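Local atomic coordinates of putative N-acetylmuramoyl-L-alanine amidase,autolysin cwp6 (Peptoclostridium difficile, PDB entry 5J72), a protein that probably hydrolyses the amide bond between N-acetylmuramic acid and L-alanine in cell-wall peptidoglycan, using a zinc-dependent amidase domain joined to CWB2 cell-wall-binding modules. Residues Ile529-Ser534 with Ala605-Lys610; Ser469-Gly474 with Ser611-Leu616; Ile456-Gly461 with Tyr480-Ala485; Asn539-Tyr544 with Asn561-Ile566; Glu568-Lys573 with Val622-Thr627. All blocks are in the same frame, centred on the assembly; numbering follows the deposited sequence.

Contact 1 of 5, residues Ile529-Ser534 with Ala605-Lys610; sequences IHYNAS and AFIDNK. With ZN (zinc ion), chain I.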
# COMPACT_ATOMS: atom_id res chain seq x y z
N ILE A 529 3.85 -26.42 -7.97
CA ILE A 529 4.89 -25.79 -8.74
C ILE A 529 6.21 -26.10 -8.08
O ILE A 529 6.40 -25.78 -6.90
CB ILE A 529 4.63 -24.24 -8.82
CG1 ILE A 529 3.35 -23.99 -9.67
CG2 ILE A 529 5.81 -23.50 -9.50
CD1 ILE A 529 2.91 -22.52 -9.69
N HIS A 530 7.11 -26.68 -8.85
CA HIS A 530 8.42 -27.12 -8.37
C HIS A 530 9.53 -26.77 -9.36
O HIS A 530 9.25 -26.33 -10.48
CB HIS A 530 8.37 -28.66 -8.19
CG HIS A 530 7.62 -29.09 -6.97
ND1 HIS A 530 8.27 -29.58 -5.83
CD2 HIS A 530 6.28 -29.08 -6.71
CE1 HIS A 530 7.30 -29.83 -4.94
NE2 HIS A 530 6.09 -29.54 -5.41
N TYR A 531 10.81 -26.93 -8.94
CA TYR A 531 11.96 -26.72 -9.82
C TYR A 531 12.78 -28.03 -9.80
O TYR A 531 12.88 -28.65 -8.73
CB TYR A 531 12.79 -25.52 -9.38
CG TYR A 531 12.19 -24.24 -9.91
CD1 TYR A 531 12.69 -23.63 -11.05
CD2 TYR A 531 11.08 -23.66 -9.30
CE1 TYR A 531 12.09 -22.50 -11.59
CE2 TYR A 531 10.47 -22.52 -9.83
CZ TYR A 531 10.97 -21.95 -10.98
OH TYR A 531 10.37 -20.83 -11.51
N ASN A 532 13.30 -28.49 -10.96
CA ASN A 532 14.04 -29.76 -11.07
C ASN A 532 15.49 -29.60 -10.73
O ASN A 532 15.98 -28.48 -10.54
CB ASN A 532 13.99 -30.31 -12.49
CG ASN A 532 13.27 -31.60 -12.56
OD1 ASN A 532 13.46 -32.44 -11.67
ND2 ASN A 532 12.39 -31.84 -13.53
N ALA A 533 16.20 -30.75 -10.67
CA ALA A 533 17.65 -30.81 -10.38
C ALA A 533 18.15 -32.21 -10.76
O ALA A 533 17.36 -33.12 -10.88
CB ALA A 533 17.92 -30.57 -8.87
N SER A 534 19.43 -32.34 -10.96
CA SER A 534 20.10 -33.60 -11.24
C SER A 534 21.56 -33.22 -10.92
O SER A 534 22.06 -33.51 -9.84
CB SER A 534 19.87 -34.05 -12.69
OG SER A 534 20.33 -33.14 -13.67
N ALA A 605 11.71 -25.65 -14.49
CA ALA A 605 13.03 -25.61 -15.09
C ALA A 605 13.98 -26.31 -14.10
O ALA A 605 13.57 -26.62 -12.97
CB ALA A 605 13.46 -24.16 -15.25
N PHE A 606 15.23 -26.58 -14.54
CA PHE A 606 16.24 -27.20 -13.67
C PHE A 606 16.90 -26.07 -13.00
O PHE A 606 17.54 -25.26 -13.67
CB PHE A 606 17.27 -28.04 -14.48
CG PHE A 606 16.74 -29.44 -14.73
CD1 PHE A 606 15.65 -29.64 -15.58
CD2 PHE A 606 17.27 -30.53 -14.07
CE1 PHE A 606 15.11 -30.91 -15.74
CE2 PHE A 606 16.72 -31.80 -14.24
CZ PHE A 606 15.65 -31.97 -15.08
N ILE A 607 16.77 -25.99 -11.66
CA ILE A 607 17.34 -24.88 -10.88
C ILE A 607 18.89 -24.93 -10.82
O ILE A 607 19.51 -23.94 -10.43
CB ILE A 607 16.71 -24.88 -9.44
CG1 ILE A 607 16.76 -23.45 -8.86
CG2 ILE A 607 17.45 -25.88 -8.49
CD1 ILE A 607 15.86 -23.33 -7.64
N ASP A 608 19.49 -26.08 -11.23
CA ASP A 608 20.96 -26.29 -11.26
C ASP A 608 21.43 -26.29 -12.73
O ASP A 608 22.55 -26.73 -13.00
CB ASP A 608 21.36 -27.63 -10.59
CG ASP A 608 20.62 -28.84 -11.17
OD1 ASP A 608 20.98 -29.99 -10.81
OD2 ASP A 608 19.67 -28.64 -11.99
N ASN A 609 20.60 -25.84 -13.68
CA ASN A 609 21.08 -25.76 -15.08
C ASN A 609 21.25 -24.28 -15.47
O ASN A 609 20.28 -23.53 -15.46
CB ASN A 609 20.14 -26.46 -16.06
CG ASN A 609 20.65 -26.31 -17.48
OD1 ASN A 609 20.29 -25.33 -18.17
ND2 ASN A 609 21.52 -27.20 -17.97
N LYS A 610 22.47 -23.85 -15.81
CA LYS A 610 22.73 -22.45 -16.14
C LYS A 610 21.92 -21.91 -17.31
O LYS A 610 21.45 -20.76 -17.26
CB LYS A 610 24.21 -22.26 -16.47
CG LYS A 610 24.71 -20.92 -15.92
CD LYS A 610 25.74 -20.26 -16.82
CE LYS A 610 26.00 -18.88 -16.29
NZ LYS A 610 25.17 -17.90 -17.02
ZN ZN I . 10.37 -30.18 -5.63
O HOH W 1 11.06 -30.87 -7.56
O HOH W 2 9.76 -32.20 -5.21
O HOH W 3 12.51 -31.05 -5.20
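Asn532 is gripped through its backbone by Ala605 and Ile607. Its N donates to Ala605 O at 2.8 Å, and its O accepts from Ile607 N at 2.8 Å. The two bonds straddle Phe606 and make a parallel beta bridge between Asn532 and Phe606. A third bond comes from a side chain. Asp608 OD1 takes the N-H of Ser534 at 2.8 Å, nearly straight at 178°, on the syn side of the carboxylate. The chi1 of Asp608, 54°, sets CG between its own N and carbonyl carbon and turns the carboxylate to Ser534.

Stacking comes next. Asn532 CB sits 3.3 Å from the centroid of the Phe606 ring, almost on the ring normal. The amide of Asn532 lies nearly flat on the same ring, with the planes 19° apart. Packing is looser at Tyr531, where CB meets Ile607 CB at 4.0 Å.

The metal site adjoins. His530 ND1 binds the zinc ion at 2.2 Å, with Glu477 and His460 as the other protein ligands. Strands 525-532 and 599-606 are neighbours in the amidase sheet. Helix 477-494 packs by Tyr531, whose OH bonds to Thr484, and helix 610-614 lies against Ala605 and Ile607.

Contact 2 of 5, residues Ser469-Gly474 with Ser611-Leu616; sequences SGLNGG and SDMDKL
Leu471 CD1 reaches Met613 CG at 3.6 Å, and this is the tight part of the contact. The two side chains cross at about a right angle, so the methyl tip of the leucine meets the middle of the methionine chain. Leu471 CB also comes within 4.2 Å of Met613 CB. The chi1 of Met613, -68°, puts CG beside its own backbone N. Bends at chi2 and chi3 then carry the sulfur and CE away from the loop. Met613 is buried, and its side chain also packs on Ile607.

Asn472 lies over the start of Met613 at the more open side. Its side chain crosses that of Met613 near CB, again at about a right angle. Asn472 also packs on Asn617. Both Leu471 and Asn472 are partly exposed. Beyond them the glycines of the loop, Gly470, Gly473 and Gly474, lie at the surface and do not touch residues 611-616.

The loop has a local feature of its own. Ser469 OG accepts from Leu471 N at 3.1 Å, which makes an ST turn. The same OG is bonded to Ile607 O. In the amidase domain, the contact packs the loop between strands 468-469 and 475-476 on helix 610-614. An ST turn begins that loop.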
# COMPACT_ATOMS: atom_id res chain seq x y z
N SER A 469 21.04 -24.56 -5.55
CA SER A 469 22.11 -24.48 -6.53
C SER A 469 22.85 -23.16 -6.30
O SER A 469 22.36 -22.29 -5.57
CB SER A 469 21.52 -24.49 -7.95
OG SER A 469 21.32 -23.15 -8.39
N GLY A 470 24.02 -23.02 -6.92
CA GLY A 470 24.79 -21.81 -6.77
C GLY A 470 24.51 -20.82 -7.89
O GLY A 470 25.13 -19.76 -7.92
N LEU A 471 23.58 -21.15 -8.84
CA LEU A 471 23.27 -20.20 -9.94
C LEU A 471 22.43 -18.97 -9.45
O LEU A 471 21.74 -19.02 -8.40
CB LEU A 471 22.52 -20.92 -11.07
CG LEU A 471 23.12 -22.26 -11.50
CD1 LEU A 471 22.19 -22.97 -12.51
CD2 LEU A 471 24.50 -22.04 -12.16
N ASN A 472 22.48 -17.86 -10.22
CA ASN A 472 21.71 -16.65 -9.91
C ASN A 472 21.96 -16.16 -8.51
O ASN A 472 21.04 -15.71 -7.83
CB ASN A 472 20.17 -16.87 -10.12
CG ASN A 472 19.79 -17.21 -11.56
OD1 ASN A 472 18.58 -17.41 -11.86
ND2 ASN A 472 20.76 -17.35 -12.52
N GLY A 473 23.25 -16.22 -8.06
CA GLY A 473 23.61 -15.74 -6.73
C GLY A 473 23.13 -16.65 -5.61
O GLY A 473 23.04 -16.22 -4.46
N GLY A 474 22.87 -17.94 -5.91
CA GLY A 474 22.37 -18.85 -4.88
C GLY A 474 20.87 -18.97 -5.11
O GLY A 474 20.14 -17.97 -5.20
N SER A 611 21.75 -22.68 -18.37
CA SER A 611 20.97 -22.18 -19.51
C SER A 611 19.48 -21.87 -19.08
O SER A 611 18.95 -20.81 -19.44
CB SER A 611 21.01 -23.21 -20.63
OG SER A 611 20.19 -22.79 -21.71
N ASP A 612 18.84 -22.78 -18.30
CA ASP A 612 17.46 -22.61 -17.79
C ASP A 612 17.40 -21.41 -16.86
O ASP A 612 16.57 -20.54 -17.04
CB ASP A 612 17.02 -23.87 -17.02
CG ASP A 612 16.62 -25.05 -17.88
OD1 ASP A 612 16.21 -26.09 -17.32
OD2 ASP A 612 16.72 -24.93 -19.12
N MET A 613 18.31 -21.37 -15.84
CA MET A 613 18.32 -20.29 -14.84
C MET A 613 18.65 -18.92 -15.41
O MET A 613 18.23 -17.90 -14.86
CB MET A 613 19.30 -20.64 -13.71
CG MET A 613 18.81 -21.81 -12.93
SD MET A 613 17.32 -21.27 -11.98
CE MET A 613 16.14 -22.11 -12.81
N ASP A 614 19.42 -18.88 -16.53
CA ASP A 614 19.71 -17.59 -17.17
C ASP A 614 18.36 -16.94 -17.69
O ASP A 614 18.25 -15.72 -17.80
CB ASP A 614 20.68 -17.81 -18.38
CG ASP A 614 22.14 -17.93 -17.97
OD1 ASP A 614 22.45 -17.67 -16.77
OD2 ASP A 614 22.98 -18.29 -18.83
N LYS A 615 17.35 -17.77 -17.99
CA LYS A 615 16.07 -17.24 -18.44
C LYS A 615 15.16 -16.89 -17.22
O LYS A 615 14.04 -16.40 -17.41
CB LYS A 615 15.35 -18.26 -19.34
CG LYS A 615 16.07 -18.50 -20.67
CD LYS A 615 15.64 -19.81 -21.27
CE LYS A 615 16.47 -20.14 -22.49
NZ LYS A 615 17.76 -20.79 -22.10
N LEU A 616 15.65 -17.13 -16.00
CA LEU A 616 14.88 -16.83 -14.77
C LEU A 616 15.74 -16.02 -13.75
O LEU A 616 15.52 -16.12 -12.54
CB LEU A 616 14.44 -18.14 -14.10
CG LEU A 616 13.57 -19.00 -14.96
CD1 LEU A 616 13.58 -20.44 -14.43
CD2 LEU A 616 12.18 -18.40 -14.94

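Contact 3 of 5, residues Ile456-Gly461 with Tyr480-Ala485; sequences IDPGHG and YTLNTA. With ZN (zinc ion), chain I.
Pro458 lays its ring on helix 477-494, with CG 3.6 Å from Ala485 CB. The same methyl meets Ile456 CG2 at 3.6 Å, so Ala485 touches both strand residues. The chi1 of Ile456, -66°, leaves CG2 anti to its own N and directed at the helix. Leu482 adds a lighter touch, its CD1 lying 4.2 Å from Pro458 CG. Strand 456-458 and helix 480-485 run nearly antiparallel, at 153°, with their axes 7.7 Å apart.

Beyond the strand the contact turns polar. Thr481 OG1 donates to Gly459 O at 2.9 Å, in the carbonyl plane and on a lone pair. With chi1 at 61°, the hydroxyl is flanked by the N and C of its own residue and faces the glycine. Arg503 also donates to Gly459 O.

The next residue is a zinc ligand. His460 NE2 binds the zinc ion at 2.2 Å, and its ND1 bonds to Asp464. The helix itself begins at Glu477, which binds the same ion. An apolar patch therefore seats the helix on the strand, while the threonine bond ties the helix to the peptide just before His460. This is consistent with a second-shell part for Thr481 in positioning that ligand.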
# COMPACT_ATOMS: atom_id res chain seq x y z
N ILE A 456 -3.24 -23.40 -5.98
CA ILE A 456 -1.86 -23.27 -6.43
C ILE A 456 -0.97 -23.71 -5.23
O ILE A 456 -1.17 -23.22 -4.13
CB ILE A 456 -1.56 -21.79 -6.79
CG1 ILE A 456 -2.42 -21.35 -8.05
CG2 ILE A 456 -0.09 -21.62 -7.09
CD1 ILE A 456 -2.02 -22.21 -9.32
N ASP A 457 -0.01 -24.61 -5.49
CA ASP A 457 0.84 -25.12 -4.40
C ASP A 457 2.33 -24.92 -4.68
O ASP A 457 2.94 -25.66 -5.46
CB ASP A 457 0.50 -26.65 -4.24
CG ASP A 457 1.44 -27.37 -3.27
OD1 ASP A 457 1.65 -26.84 -2.17
OD2 ASP A 457 1.96 -28.47 -3.65
N PRO A 458 2.95 -23.92 -4.10
CA PRO A 458 4.41 -23.64 -4.26
C PRO A 458 5.15 -24.76 -3.47
O PRO A 458 4.98 -24.82 -2.25
CB PRO A 458 4.59 -22.25 -3.64
CG PRO A 458 3.21 -21.77 -3.23
CD PRO A 458 2.30 -22.95 -3.19
N GLY A 459 5.95 -25.61 -4.12
CA GLY A 459 6.53 -26.75 -3.43
C GLY A 459 7.50 -26.35 -2.34
O GLY A 459 8.10 -25.28 -2.41
N HIS A 460 7.61 -27.24 -1.33
CA HIS A 460 8.56 -27.09 -0.22
C HIS A 460 8.26 -25.85 0.58
O HIS A 460 7.13 -25.35 0.50
CB HIS A 460 9.98 -27.03 -0.82
CG HIS A 460 10.26 -28.21 -1.70
ND1 HIS A 460 10.40 -29.49 -1.22
CD2 HIS A 460 10.35 -28.29 -3.07
CE1 HIS A 460 10.56 -30.30 -2.29
NE2 HIS A 460 10.54 -29.64 -3.45
N GLY A 461 9.22 -25.39 1.39
CA GLY A 461 9.01 -24.21 2.24
C GLY A 461 9.48 -24.48 3.68
O GLY A 461 9.47 -25.63 4.14
N TYR A 480 11.91 -19.90 -5.25
CA TYR A 480 11.55 -19.68 -6.64
C TYR A 480 10.14 -20.22 -6.82
O TYR A 480 9.39 -19.65 -7.63
CB TYR A 480 12.50 -20.46 -7.55
CG TYR A 480 13.66 -19.61 -7.98
CD1 TYR A 480 13.71 -19.08 -9.27
CD2 TYR A 480 14.73 -19.36 -7.12
CE1 TYR A 480 14.79 -18.32 -9.68
CE2 TYR A 480 15.82 -18.60 -7.53
CZ TYR A 480 15.84 -18.08 -8.82
OH TYR A 480 16.92 -17.34 -9.26
N THR A 481 9.77 -21.29 -6.07
CA THR A 481 8.40 -21.77 -6.31
C THR A 481 7.45 -20.75 -5.74
O THR A 481 6.38 -20.52 -6.34
CB THR A 481 8.10 -23.16 -5.67
OG1 THR A 481 8.26 -23.08 -4.26
CG2 THR A 481 9.02 -24.24 -6.19
N LEU A 482 7.77 -20.17 -4.57
CA LEU A 482 6.84 -19.16 -4.03
C LEU A 482 6.69 -17.91 -4.97
O LEU A 482 5.58 -17.46 -5.22
CB LEU A 482 7.27 -18.68 -2.61
CG LEU A 482 6.33 -17.60 -2.06
CD1 LEU A 482 4.92 -18.14 -1.90
CD2 LEU A 482 6.90 -17.12 -0.72
N ASN A 483 7.81 -17.36 -5.47
CA ASN A 483 7.73 -16.18 -6.36
C ASN A 483 6.98 -16.56 -7.69
O ASN A 483 6.21 -15.76 -8.17
CB ASN A 483 9.10 -15.69 -6.68
CG ASN A 483 9.75 -15.12 -5.43
OD1 ASN A 483 9.01 -14.56 -4.59
ND2 ASN A 483 11.06 -15.34 -5.20
N THR A 484 7.21 -17.78 -8.21
CA THR A 484 6.52 -18.19 -9.43
C THR A 484 5.01 -18.30 -9.14
O THR A 484 4.17 -17.77 -9.88
CB THR A 484 7.04 -19.58 -9.87
OG1 THR A 484 8.42 -19.47 -10.13
CG2 THR A 484 6.29 -20.08 -11.17
N ALA A 485 4.66 -18.96 -8.00
CA ALA A 485 3.28 -19.21 -7.65
C ALA A 485 2.52 -17.93 -7.37
O ALA A 485 1.31 -17.86 -7.69
CB ALA A 485 3.16 -20.17 -6.42
ZN ZN I . 10.37 -30.18 -5.63
O HOH W 2 9.76 -32.20 -5.21
O HOH W 1 11.06 -30.87 -7.56
O HOH W 3 12.51 -31.05 -5.20

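Contact 4 of 5, residues Asn539-Tyr544 with Asn561-Ile566; sequences NGVEIY and NILKRI
Ile562 and Leu563 are the first residues of helix 561-566 to meet the strand, and both meet Ile543. Ile562 CG2 lies 3.5 Å from Ile543 CD1, tighter than usual for two carbons. The side chains cross at about a right angle. The chi2 of Ile543, -177°, extends its chain so that CD1 reaches the helix surface. There CD1 also lies 3.5 Å from Leu563 N and 3.9 Å from Leu563 CB.

Leu563 works with its tip as well. Its CG is anti to the backbone N, chi1 176°, which swings CD1 in against Val541. CD1 meets Val541 CG1 at 3.6 Å, and the two side chains cross obliquely.

One turn after Ile562 comes Ile566. Its CD1 touches the other branch of Val541, CG2, at 3.9 Å. The valine thus uses both methyls: CG1 meets Leu563, while CG2 lies between Leu563 and Ile566. No hydrogen bond crosses the contact, and all five touching residues are buried. Ile562 and Ile566 also pack on strand 599-606 and helix 619-637. Strand and helix run nearly antiparallel, with axes 8.8 Å apart. This is the first half of a beta-alpha-beta unit, strand 541-544, helix 554-569 and strand 574-578.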
# COMPACT_ATOMS: atom_id res chain seq x y z
N ASN A 539 18.10 -30.35 -17.96
CA ASN A 539 17.62 -29.00 -18.29
C ASN A 539 16.28 -29.18 -19.00
O ASN A 539 16.01 -30.26 -19.54
CB ASN A 539 18.61 -28.21 -19.18
CG ASN A 539 18.81 -28.83 -20.57
OD1 ASN A 539 19.69 -29.67 -20.74
ND2 ASN A 539 17.99 -28.51 -21.57
N GLY A 540 15.44 -28.13 -18.98
CA GLY A 540 14.13 -28.19 -19.62
C GLY A 540 12.98 -28.20 -18.62
O GLY A 540 13.18 -28.12 -17.40
N VAL A 541 11.75 -28.32 -19.17
CA VAL A 541 10.50 -28.30 -18.41
C VAL A 541 9.75 -29.62 -18.65
O VAL A 541 9.78 -30.17 -19.77
CB VAL A 541 9.66 -27.05 -18.89
CG1 VAL A 541 9.49 -27.05 -20.40
CG2 VAL A 541 8.27 -27.06 -18.27
N GLU A 542 9.08 -30.13 -17.60
CA GLU A 542 8.26 -31.34 -17.69
C GLU A 542 7.15 -31.18 -16.71
O GLU A 542 7.31 -30.46 -15.73
CB GLU A 542 9.05 -32.60 -17.34
CG GLU A 542 9.75 -32.48 -15.98
CD GLU A 542 10.73 -33.67 -15.75
OE1 GLU A 542 11.25 -34.23 -16.76
OE2 GLU A 542 10.95 -34.05 -14.58
N ILE A 543 6.04 -31.82 -16.95
CA ILE A 543 4.95 -31.72 -16.03
C ILE A 543 4.45 -33.14 -15.78
O ILE A 543 4.30 -33.89 -16.74
CB ILE A 543 3.84 -30.82 -16.66
CG1 ILE A 543 4.45 -29.39 -17.00
CG2 ILE A 543 2.62 -30.74 -15.70
CD1 ILE A 543 3.46 -28.41 -17.54
N TYR A 544 4.17 -33.49 -14.54
CA TYR A 544 3.60 -34.79 -14.21
C TYR A 544 2.14 -34.70 -14.12
O TYR A 544 1.62 -33.71 -13.57
CB TYR A 544 4.13 -35.26 -12.85
CG TYR A 544 5.57 -35.67 -12.98
CD1 TYR A 544 6.59 -34.76 -12.76
CD2 TYR A 544 5.92 -36.96 -13.39
CE1 TYR A 544 7.91 -35.10 -12.96
CE2 TYR A 544 7.24 -37.31 -13.60
CZ TYR A 544 8.23 -36.38 -13.38
OH TYR A 544 9.55 -36.68 -13.62
N ASN A 561 -1.48 -28.01 -21.93
CA ASN A 561 -1.70 -26.54 -22.04
C ASN A 561 -0.59 -25.77 -21.35
O ASN A 561 -0.02 -24.85 -21.94
CB ASN A 561 -3.03 -26.18 -21.43
CG ASN A 561 -4.20 -26.62 -22.24
OD1 ASN A 561 -3.99 -26.84 -23.43
ND2 ASN A 561 -5.40 -26.79 -21.68
N ILE A 562 -0.25 -26.12 -20.08
CA ILE A 562 0.81 -25.35 -19.35
C ILE A 562 2.14 -25.50 -19.99
O ILE A 562 2.90 -24.54 -20.14
CB ILE A 562 0.83 -25.85 -17.85
CG1 ILE A 562 -0.51 -25.45 -17.18
CG2 ILE A 562 2.07 -25.27 -17.11
CD1 ILE A 562 -0.81 -26.20 -15.88
N LEU A 563 2.47 -26.72 -20.42
CA LEU A 563 3.77 -26.92 -21.07
C LEU A 563 3.85 -26.03 -22.35
O LEU A 563 4.84 -25.38 -22.62
CB LEU A 563 3.85 -28.46 -21.44
CG LEU A 563 5.12 -28.82 -22.22
CD1 LEU A 563 6.37 -28.60 -21.39
CD2 LEU A 563 5.05 -30.29 -22.59
N LYS A 564 2.76 -26.04 -23.14
CA LYS A 564 2.72 -25.20 -24.35
C LYS A 564 2.94 -23.73 -23.95
O LYS A 564 3.82 -23.07 -24.51
CB LYS A 564 1.32 -25.36 -24.99
CG LYS A 564 1.14 -24.53 -26.26
CD LYS A 564 -0.19 -24.86 -26.97
CE LYS A 564 -0.10 -24.65 -28.52
NZ LYS A 564 -1.40 -24.18 -29.12
N ARG A 565 2.17 -23.22 -22.93
CA ARG A 565 2.35 -21.77 -22.59
C ARG A 565 3.74 -21.45 -22.09
O ARG A 565 4.29 -20.41 -22.44
CB ARG A 565 1.29 -21.34 -21.60
CG ARG A 565 -0.14 -21.45 -22.18
CD ARG A 565 -0.29 -20.64 -23.50
NE ARG A 565 -1.72 -20.49 -23.73
CZ ARG A 565 -2.25 -19.64 -24.61
NH1 ARG A 565 -3.56 -19.53 -24.73
NH2 ARG A 565 -1.46 -18.90 -25.38
N ILE A 566 4.36 -22.34 -21.29
CA ILE A 566 5.69 -22.03 -20.81
C ILE A 566 6.65 -21.91 -21.98
O ILE A 566 7.45 -20.96 -22.07
CB ILE A 566 6.17 -23.15 -19.85
CG1 ILE A 566 5.34 -23.09 -18.54
CG2 ILE A 566 7.71 -22.98 -19.56
CD1 ILE A 566 5.73 -24.23 -17.58

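Contact 5 of 5, residues Glu568-Lys573 with Val622-Thr627; sequences EKFNMK and VKTMGT
The Phe570 ring takes the methyl of Met625 over the centre of one face. Met625 CE stands 3.8 Å from the ring centroid, 8° off the normal. Met625 SD lies obliquely to the ring, 4.7 Å from the centroid, in a Met-aromatic contact. Thr624 CG2 also approaches the ring obliquely, at 3.9 Å from Phe570 CE2. The same CE2 lies 3.6 Å from Met625 CA, so this part of the ring also rests against the helix backbone.

Met625 curls to do this. Its CG is anti to the backbone N, and bends at chi2, 66°, and chi3, 71°, bring CE back over the phenylalanine. The contact joins the last, weakly bonded part of helix 554-569 and the following loop to helix 619-637 of the amidase domain. Leu616 packs on Phe570 and Met625.

Met572 follows in the loop with an extended chain, and its CE meets Met625 CE at 4.0 Å. On the exposed side, Lys569 CB touches Thr624 CG2 at 4.0 Å, while Thr624 OG1 bonds to Glu620 O.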
# COMPACT_ATOMS: atom_id res chain seq x y z
N GLU A 568 6.01 -21.09 -24.93
CA GLU A 568 5.77 -19.89 -25.76
C GLU A 568 6.69 -18.74 -25.33
O GLU A 568 6.94 -17.86 -26.16
CB GLU A 568 4.26 -19.46 -25.69
CG GLU A 568 3.38 -20.46 -26.44
CD GLU A 568 1.88 -20.11 -26.49
OE1 GLU A 568 1.46 -19.11 -25.87
OE2 GLU A 568 1.13 -20.86 -27.20
N LYS A 569 7.23 -18.71 -24.07
CA LYS A 569 8.09 -17.58 -23.62
C LYS A 569 9.45 -18.00 -23.20
O LYS A 569 10.27 -17.16 -22.90
CB LYS A 569 7.51 -16.85 -22.38
CG LYS A 569 6.13 -16.33 -22.57
CD LYS A 569 6.13 -15.05 -23.35
CE LYS A 569 4.95 -15.12 -24.28
NZ LYS A 569 4.58 -13.79 -24.82
N PHE A 570 9.68 -19.29 -23.13
CA PHE A 570 10.95 -19.79 -22.66
C PHE A 570 11.52 -20.82 -23.63
O PHE A 570 10.88 -21.87 -23.80
CB PHE A 570 10.74 -20.46 -21.26
CG PHE A 570 10.42 -19.45 -20.19
CD1 PHE A 570 11.44 -18.73 -19.58
CD2 PHE A 570 9.12 -19.18 -19.83
CE1 PHE A 570 11.14 -17.75 -18.63
CE2 PHE A 570 8.83 -18.20 -18.87
CZ PHE A 570 9.85 -17.50 -18.28
N ASN A 571 12.70 -20.58 -24.23
CA ASN A 571 13.24 -21.58 -25.15
C ASN A 571 14.05 -22.61 -24.37
O ASN A 571 15.27 -22.60 -24.42
CB ASN A 571 14.17 -20.94 -26.23
CG ASN A 571 14.39 -21.89 -27.42
N MET A 572 13.35 -23.50 -23.65
CA MET A 572 13.97 -24.58 -22.87
C MET A 572 13.63 -25.91 -23.49
O MET A 572 12.66 -25.99 -24.25
CB MET A 572 13.43 -24.59 -21.43
CG MET A 572 13.88 -23.42 -20.61
SD MET A 572 13.10 -23.49 -18.96
CE MET A 572 13.36 -21.73 -18.34
N LYS A 573 14.38 -26.95 -23.18
CA LYS A 573 14.05 -28.23 -23.76
C LYS A 573 12.67 -28.70 -23.31
O LYS A 573 12.30 -28.61 -22.12
CB LYS A 573 15.11 -29.27 -23.40
CG LYS A 573 14.76 -30.68 -23.92
CD LYS A 573 15.96 -31.62 -23.79
CE LYS A 573 16.55 -31.59 -22.40
NZ LYS A 573 17.77 -32.43 -22.31
N VAL A 622 10.89 -14.42 -13.54
CA VAL A 622 10.19 -15.41 -12.72
C VAL A 622 8.71 -15.10 -12.78
O VAL A 622 7.87 -16.00 -12.83
CB VAL A 622 10.73 -15.40 -11.27
CG1 VAL A 622 9.82 -16.26 -10.36
CG2 VAL A 622 12.14 -15.92 -11.25
N LYS A 623 8.37 -13.79 -12.77
CA LYS A 623 6.96 -13.44 -12.85
C LYS A 623 6.39 -13.94 -14.24
O LYS A 623 5.27 -14.43 -14.30
CB LYS A 623 6.80 -11.93 -12.72
CG LYS A 623 5.34 -11.54 -12.83
CD LYS A 623 5.11 -10.04 -12.64
CE LYS A 623 3.66 -9.83 -12.22
NZ LYS A 623 3.34 -10.44 -10.88
N THR A 624 7.17 -13.87 -15.31
CA THR A 624 6.68 -14.34 -16.63
C THR A 624 6.42 -15.86 -16.57
O THR A 624 5.43 -16.35 -17.10
CB THR A 624 7.71 -14.01 -17.70
OG1 THR A 624 7.77 -12.59 -17.76
CG2 THR A 624 7.32 -14.57 -19.09
N MET A 625 7.31 -16.59 -15.91
CA MET A 625 7.11 -18.03 -15.75
C MET A 625 5.80 -18.28 -15.05
O MET A 625 5.01 -19.12 -15.51
CB MET A 625 8.26 -18.62 -14.94
CG MET A 625 8.02 -20.11 -14.60
SD MET A 625 8.00 -21.21 -16.08
CE MET A 625 9.81 -21.19 -16.57
N GLY A 626 5.49 -17.54 -13.93
CA GLY A 626 4.22 -17.79 -13.25
C GLY A 626 3.03 -17.40 -14.12
O GLY A 626 1.99 -18.08 -14.11
N THR A 627 3.15 -16.28 -14.81
CA THR A 627 2.05 -15.85 -15.66
C THR A 627 1.71 -16.94 -16.75
O THR A 627 0.53 -17.25 -16.95
CB THR A 627 2.48 -14.58 -16.43
OG1 THR A 627 2.74 -13.57 -15.43
CG2 THR A 627 1.32 -14.13 -17.45

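All five contacts lie in the amidase domain. Contact 3 closes first along the chain, and contacts 1 and 4 follow on the same six-stranded mixed sheet. Contacts 1 and 3, with centres about 13 Å apart, form the zinc site. They supply His530 from strand 525-532 and His460 from the loop after the neighbouring strand 453-458. The centres of contacts 1 and 4 are about 12 Å apart. Contacts 4 and 5, centres about 9 Å apart, share helix 554-569. Contact 2, its centre about 9 Å from that of contact 1, spans the longest stretch of chain and encloses contacts 1 and 4. Contacts 2, 4 and 5 pack helices and loops around the same sheet.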